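Local coordinates for protein extracellular subtilisin-like serine proteinase (Vibrio sp. PA-44, PDB 1SH7) that probably cleaves proteins as the calcium-dependent catalytic domain of a secreted, cold-adapted subtilisin-like serine endopeptidase of the peptidase S8 family, at residues A[9-14]-A[20-25]; A[256-261]-A[266-271]. One frame throughout, in Å; residues are numbered along the deposited sequence.

Contact 1 of 2, residues A[9-14]-A[20-25]; sequences DRIDQR and RNYNAN. With CA (calcium ion), chain E.
Asp9 and Asp12 each divide their carboxylate between a calcium ion and the backbone of residues 20-23, which joins the two segments round the metal. With CG of Asp9 anti to its own N (chi1 -172°), OD2 reaches the ion at 2.4 Å while OD1 turns to the loop. There Arg20 N hydrogen-bonds to Asp9 OD1 at 2.8 Å, in a bent approach from above the carboxylate plane. Asp12 folds the other way: its CG sits between N and the carbonyl carbon (chi1 77°), which leaves OD2 for the calcium. Asp12 OD1 then accepts a fairly straight bond (160°) from Asn23 N at 2.8 Å, on the anti side and out of the carboxylate plane. It takes a second bond from water 2, itself a calcium ligand, so metal, water and backbone together fix this carboxylate's rotation.

Asn21 gives the ion its backbone carbonyl O (2.4 Å) rather than its side-chain amide, and Asp9 O also binds. Gln13, extended beyond CG, brings in OE1 at 2.3 Å, and its NE2 is held by the carbonyls of Asn15 and Pro17. Asp19, between the two segments, completes a seven-ligand site. Three carboxylates this close probably depend on the cation to offset their mutual repulsion.

Beside the site, CE1 of the Tyr22 ring packs obliquely on Ile11 CG1 at 4.0 Å, and the ring's CD1 side meets Asp12 CB. Tyr22 OH is hydrogen-bonded to Val85 O. The contact thus ties helix 6-11 and the residues after it to the loop leading to strand 32-37, with Ile11 resting on Val229 and Tyr22 on Leu232 of helix 219-236.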
loop_
_atom_site.group_PDB
_atom_site.type_symbol
_atom_site.label_atom_id
_atom_site.label_comp_id
_atom_site.label_asym_id
_atom_site.label_seq_id
_atom_site.Cartn_x
_atom_site.Cartn_y
_atom_site.Cartn_z
ATOM N N ASP A 9 -7.999 5.566 11.615
ATOM C CA ASP A 9 -9.130 6.374 12.052
ATOM C C ASP A 9 -9.773 7.111 10.868
ATOM O O ASP A 9 -11.005 7.162 10.743
ATOM C CB ASP A 9 -8.655 7.390 13.087
ATOM C CG ASP A 9 -9.794 8.149 13.749
ATOM O OD1 ASP A 9 -9.486 8.959 14.672
ATOM O OD2 ASP A 9 -10.995 8.001 13.441
ATOM N N ARG A 10 -8.952 7.671 9.998
ATOM C CA ARG A 10 -9.447 8.425 8.859
ATOM C C ARG A 10 -10.183 7.612 7.774
ATOM O O ARG A 10 -11.094 8.126 7.149
ATOM C CB ARG A 10 -8.300 9.147 8.146
ATOM C CG ARG A 10 -8.727 10.187 7.144
ATOM C CD ARG A 10 -9.544 11.339 7.715
ATOM N NE ARG A 10 -10.170 12.203 6.719
ATOM C CZ ARG A 10 -11.351 11.985 6.113
ATOM N NH1 ARG A 10 -11.818 12.884 5.256
ATOM N NH2 ARG A 10 -12.090 10.918 6.395
ATOM N N ILE A 11 -9.774 6.377 7.523
ATOM C CA ILE A 11 -10.175 5.710 6.292
ATOM C C ILE A 11 -11.524 5.018 6.423
ATOM O O ILE A 11 -12.065 4.626 5.419
ATOM C CB ILE A 11 -9.084 4.709 5.792
ATOM C CG1 ILE A 11 -8.945 3.544 6.762
ATOM C CG2 ILE A 11 -7.763 5.431 5.525
ATOM C CD1 ILE A 11 -8.027 2.499 6.299
ATOM N N ASP A 12 -12.054 4.885 7.648
ATOM C CA ASP A 12 -13.402 4.327 7.867
ATOM C C ASP A 12 -14.530 5.376 7.994
ATOM O O ASP A 12 -15.610 5.044 8.499
ATOM C CB ASP A 12 -13.425 3.432 9.109
ATOM C CG ASP A 12 -13.457 4.237 10.410
ATOM O OD1 ASP A 12 -13.864 3.698 11.453
ATOM O OD2 ASP A 12 -13.099 5.437 10.464
ATOM N N GLN A 13 -14.274 6.610 7.547
ATOM C CA GLN A 13 -15.235 7.714 7.643
ATOM C C GLN A 13 -15.005 8.714 6.532
ATOM O O GLN A 13 -13.901 8.824 5.966
ATOM C CB GLN A 13 -15.172 8.383 9.033
ATOM C CG GLN A 13 -13.801 8.940 9.402
ATOM C CD GLN A 13 -13.821 9.521 10.804
ATOM O OE1 GLN A 13 -13.639 8.784 11.766
ATOM N NE2 GLN A 13 -14.087 10.825 10.921
ATOM N N ARG A 14 -16.080 9.418 6.201
ATOM C CA ARG A 14 -16.106 10.344 5.081
ATOM C C ARG A 14 -15.460 11.678 5.435
ATOM O O ARG A 14 -14.676 12.201 4.678
ATOM C CB ARG A 14 -17.568 10.557 4.660
ATOM C CG ARG A 14 -18.233 9.310 4.062
ATOM C CD ARG A 14 -17.519 8.800 2.847
ATOM N NE ARG A 14 -18.218 7.671 2.210
ATOM C CZ ARG A 14 -17.671 6.939 1.246
ATOM N NH1 ARG A 14 -16.456 7.219 0.832
ATOM N NH2 ARG A 14 -18.335 5.927 0.684
ATOM N N ARG A 20 -11.409 8.769 16.667
ATOM C CA ARG A 20 -10.514 7.864 17.374
ATOM C C ARG A 20 -10.891 6.376 17.270
ATOM O O ARG A 20 -10.493 5.563 18.084
ATOM C CB ARG A 20 -10.381 8.323 18.817
ATOM C CG ARG A 20 -9.783 9.740 18.906
ATOM C CD ARG A 20 -9.583 10.192 20.331
ATOM N NE ARG A 20 -10.859 10.484 20.988
ATOM C CZ ARG A 20 -11.331 9.864 22.069
ATOM N NH1 ARG A 20 -12.518 10.227 22.565
ATOM N NH2 ARG A 20 -10.638 8.886 22.661
ATOM N N ASN A 21 -11.661 6.029 16.251
ATOM C CA ASN A 21 -12.141 4.676 16.075
ATOM C C ASN A 21 -11.802 4.224 14.673
ATOM O O ASN A 21 -11.896 5.021 13.730
ATOM C CB ASN A 21 -13.663 4.596 16.274
ATOM C CG ASN A 21 -14.063 4.498 17.758
ATOM O OD1 ASN A 21 -14.033 3.426 18.354
ATOM N ND2 ASN A 21 -14.406 5.615 18.337
ATOM N N TYR A 22 -11.389 2.970 14.542
ATOM C CA TYR A 22 -11.285 2.293 13.235
ATOM C C TYR A 22 -12.239 1.082 13.271
ATOM O O TYR A 22 -11.999 0.106 13.975
ATOM C CB TYR A 22 -9.841 1.866 12.924
ATOM C CG TYR A 22 -9.719 1.017 11.668
ATOM C CD1 TYR A 22 -10.130 1.490 10.440
ATOM C CD2 TYR A 22 -9.244 -0.285 11.737
ATOM C CE1 TYR A 22 -10.078 0.694 9.309
ATOM C CE2 TYR A 22 -9.140 -1.037 10.638
ATOM C CZ TYR A 22 -9.593 -0.556 9.418
ATOM O OH TYR A 22 -9.507 -1.378 8.320
ATOM N N ASN A 23 -13.298 1.177 12.489
ATOM C CA ASN A 23 -14.317 0.159 12.382
ATOM C C ASN A 23 -14.008 -0.654 11.142
ATOM O O ASN A 23 -13.593 -0.116 10.132
ATOM C CB ASN A 23 -15.696 0.785 12.192
ATOM C CG ASN A 23 -16.178 1.571 13.397
ATOM O OD1 ASN A 23 -16.574 2.719 13.261
ATOM N ND2 ASN A 23 -16.213 0.940 14.546
ATOM N N ALA A 24 -14.229 -1.947 11.223
ATOM C CA ALA A 24 -13.984 -2.848 10.088
ATOM C C ALA A 24 -15.007 -3.998 10.098
ATOM O O ALA A 24 -15.403 -4.503 11.159
ATOM C CB ALA A 24 -12.569 -3.417 10.160
ATOM N N ASN A 25 -15.404 -4.391 8.900
ATOM C CA ASN A 25 -16.313 -5.510 8.659
ATOM C C ASN A 25 -15.575 -6.764 8.144
ATOM O O ASN A 25 -16.124 -7.861 8.079
ATOM C CB ASN A 25 -17.340 -5.055 7.660
ATOM C CG ASN A 25 -18.269 -4.011 8.217
ATOM O OD1 ASN A 25 -18.501 -2.959 7.596
ATOM N ND2 ASN A 25 -18.813 -4.286 9.374
HETATM CA CA CA E . -12.799 6.752 12.386
HETATM O O HOH W 1 -17.110 3.868 10.592
HETATM O O HOH W 2 -15.000 6.088 12.598
#

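Contact 2 of 2, residues A[256-261]-A[266-271]; sequences NKVSDT and NKLLYS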
loop_
_atom_site.group_PDB
_atom_site.type_symbol
_atom_site.label_atom_id
_atom_site.label_comp_id
_atom_site.label_asym_id
_atom_site.label_seq_id
_atom_site.Cartn_x
_atom_site.Cartn_y
_atom_site.Cartn_z
ATOM N N ASN A 256 -13.673 14.921 -2.810
ATOM C CA ASN A 256 -13.570 16.346 -2.504
ATOM C C ASN A 256 -13.312 16.680 -1.038
ATOM O O ASN A 256 -13.740 17.737 -0.574
ATOM C CB ASN A 256 -14.814 17.091 -2.984
ATOM C CG ASN A 256 -14.970 17.002 -4.474
ATOM O OD1 ASN A 256 -15.989 16.520 -4.979
ATOM N ND2 ASN A 256 -13.949 17.456 -5.193
ATOM N N LYS A 257 -12.580 15.806 -0.346
ATOM C CA LYS A 257 -12.175 16.046 1.062
ATOM C C LYS A 257 -10.779 16.667 1.232
ATOM O O LYS A 257 -10.470 17.271 2.289
ATOM C CB LYS A 257 -12.224 14.758 1.886
ATOM C CG LYS A 257 -13.451 13.941 1.659
ATOM C CD LYS A 257 -14.697 14.687 2.061
ATOM C CE LYS A 257 -15.882 13.789 1.869
ATOM N NZ LYS A 257 -17.189 14.480 2.174
ATOM N N VAL A 258 -9.941 16.511 0.217
ATOM C CA VAL A 258 -8.513 16.808 0.319
ATOM C C VAL A 258 -8.233 18.225 -0.165
ATOM O O VAL A 258 -8.804 18.642 -1.154
ATOM C CB VAL A 258 -7.682 15.773 -0.523
ATOM C CG1 VAL A 258 -6.137 16.060 -0.420
ATOM C CG2 VAL A 258 -8.013 14.346 -0.129
ATOM N N SER A 259 -7.363 18.958 0.545
ATOM C CA SER A 259 -6.895 20.283 0.124
ATOM C C SER A 259 -5.511 20.210 -0.527
ATOM O O SER A 259 -4.718 19.288 -0.282
ATOM C CB SER A 259 -6.874 21.276 1.297
ATOM O OG SER A 259 -6.101 20.777 2.361
ATOM N N ASP A 260 -5.226 21.178 -1.396
ATOM C CA ASP A 260 -3.956 21.234 -2.132
ATOM C C ASP A 260 -3.645 19.996 -3.017
ATOM O O ASP A 260 -2.522 19.485 -3.051
ATOM C CB ASP A 260 -2.807 21.544 -1.174
ATOM C CG ASP A 260 -1.568 21.998 -1.899
ATOM O OD1 ASP A 260 -0.446 21.672 -1.452
ATOM O OD2 ASP A 260 -1.638 22.664 -2.965
ATOM N N THR A 261 -4.648 19.558 -3.782
ATOM C CA THR A 261 -4.529 18.398 -4.653
ATOM C C THR A 261 -3.702 18.683 -5.895
ATOM O O THR A 261 -3.201 17.760 -6.549
ATOM C CB THR A 261 -5.910 17.939 -5.091
ATOM O OG1 THR A 261 -6.670 19.054 -5.588
ATOM C CG2 THR A 261 -6.725 17.423 -3.862
ATOM N N ASN A 266 -9.554 14.298 -6.665
ATOM C CA ASN A 266 -9.831 14.505 -5.264
ATOM C C ASN A 266 -10.569 13.287 -4.663
ATOM O O ASN A 266 -11.760 13.340 -4.371
ATOM C CB ASN A 266 -10.600 15.825 -5.084
ATOM C CG ASN A 266 -10.392 16.435 -3.719
ATOM O OD1 ASN A 266 -10.346 17.681 -3.555
ATOM N ND2 ASN A 266 -10.300 15.586 -2.725
ATOM N N LYS A 267 -9.828 12.184 -4.532
ATOM C CA LYS A 267 -10.313 10.946 -3.952
ATOM C C LYS A 267 -9.423 10.520 -2.800
ATOM O O LYS A 267 -8.227 10.475 -2.940
ATOM C CB LYS A 267 -10.338 9.832 -4.987
ATOM C CG LYS A 267 -11.324 10.104 -6.168
ATOM C CD LYS A 267 -11.527 8.834 -6.975
ATOM C CE LYS A 267 -12.256 9.095 -8.313
ATOM N NZ LYS A 267 -11.429 9.818 -9.330
ATOM N N LEU A 268 -10.044 10.210 -1.667
ATOM C CA LEU A 268 -9.363 9.765 -0.479
ATOM C C LEU A 268 -9.838 8.345 -0.113
ATOM O O LEU A 268 -11.047 8.027 -0.146
ATOM C CB LEU A 268 -9.665 10.737 0.668
ATOM C CG LEU A 268 -9.054 10.466 2.040
ATOM C CD1 LEU A 268 -7.564 10.613 1.967
ATOM C CD2 LEU A 268 -9.662 11.368 3.113
ATOM N N LEU A 269 -8.893 7.510 0.278
ATOM C CA LEU A 269 -9.169 6.103 0.613
ATOM C C LEU A 269 -10.245 5.954 1.650
ATOM O O LEU A 269 -10.259 6.669 2.650
ATOM C CB LEU A 269 -7.901 5.482 1.169
ATOM C CG LEU A 269 -7.489 4.021 1.016
ATOM C CD1 LEU A 269 -6.839 3.456 2.252
ATOM C CD2 LEU A 269 -8.443 3.054 0.341
ATOM N N TYR A 270 -11.141 4.997 1.399
ATOM C CA TYR A 270 -12.236 4.632 2.271
ATOM C C TYR A 270 -12.302 3.112 2.314
ATOM O O TYR A 270 -12.262 2.462 1.285
ATOM C CB TYR A 270 -13.546 5.219 1.741
ATOM C CG TYR A 270 -14.777 4.993 2.576
ATOM C CD1 TYR A 270 -14.996 5.703 3.758
ATOM C CD2 TYR A 270 -15.778 4.108 2.144
ATOM C CE1 TYR A 270 -16.181 5.531 4.493
ATOM C CE2 TYR A 270 -16.933 3.935 2.867
ATOM C CZ TYR A 270 -17.135 4.659 4.055
ATOM O OH TYR A 270 -18.305 4.479 4.764
ATOM N N SER A 271 -12.411 2.566 3.518
ATOM C CA SER A 271 -12.134 1.155 3.761
ATOM C C SER A 271 -13.391 0.272 3.755
ATOM O O SER A 271 -13.270 -0.953 3.779
ATOM C CB SER A 271 -11.456 1.003 5.118
ATOM O OG SER A 271 -12.341 1.353 6.186
HETATM O O HOH W 3 -11.408 13.264 -1.294
#
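The flat amide of Asn266 is sandwiched: Asn256 CA lies over one face, 3.4 Å from Asn266 CG, and the methyl CG2 of Thr261 lies over the opposite face, 3.8 Å from that same carbon. The backbone of Val258 borders the rim of the amide. The Asn256 side chain crosses that of Asn266 at about a right angle, with the amide planes 64° apart, and touches through ND2, 3.7 Å from Asn266 CB. CG of Asn266 stands anti to its own N (chi1 -154°), which swings the amide into the curve of residues 256-261.

One backbone bond closes the loop: Asn256 N donates to Asn266 O at 2.9 Å, nearly straight at 163°. Water 3 accepts from Lys257 N at 3.0 Å and donates weakly to Asn266 O. Further along, Val258 CG2 packs obliquely against Leu268 CB at 4.0 Å.

This is the loop of a small antiparallel hairpin, where strand 254-255 pairs with 267-268. Backbone hydrogen bonds of Lys267 and Leu269 with Phe198 set the second strand beside 197-200, an outermost strand of the parallel sheet, while Leu268 also touches Arg10 of helix 6-11.

How the contacts relate
Both contacts are partly buried and lie well away from the chain's centre, about 15 Å apart between their own centres. They follow in series, yet they touch: Ile11 O probably accepts a hydrogen bond from Ser271 N, and the guanidinium of Arg14 makes a cation-pi contact with Tyr270. Helix 219-236 serves both, receiving Ile11 and Tyr22 from contact 1 and Leu269 from contact 2. Their chemistry differs. In contact 1 a calcium ion gathers carboxylates and carbonyls beside a helix near the N-terminus; contact 2, without metal among its atoms, shapes a C-terminal hairpin with one amide sandwiched between backbone and methyl, a backbone bond and apolar packing at the sheet's edge.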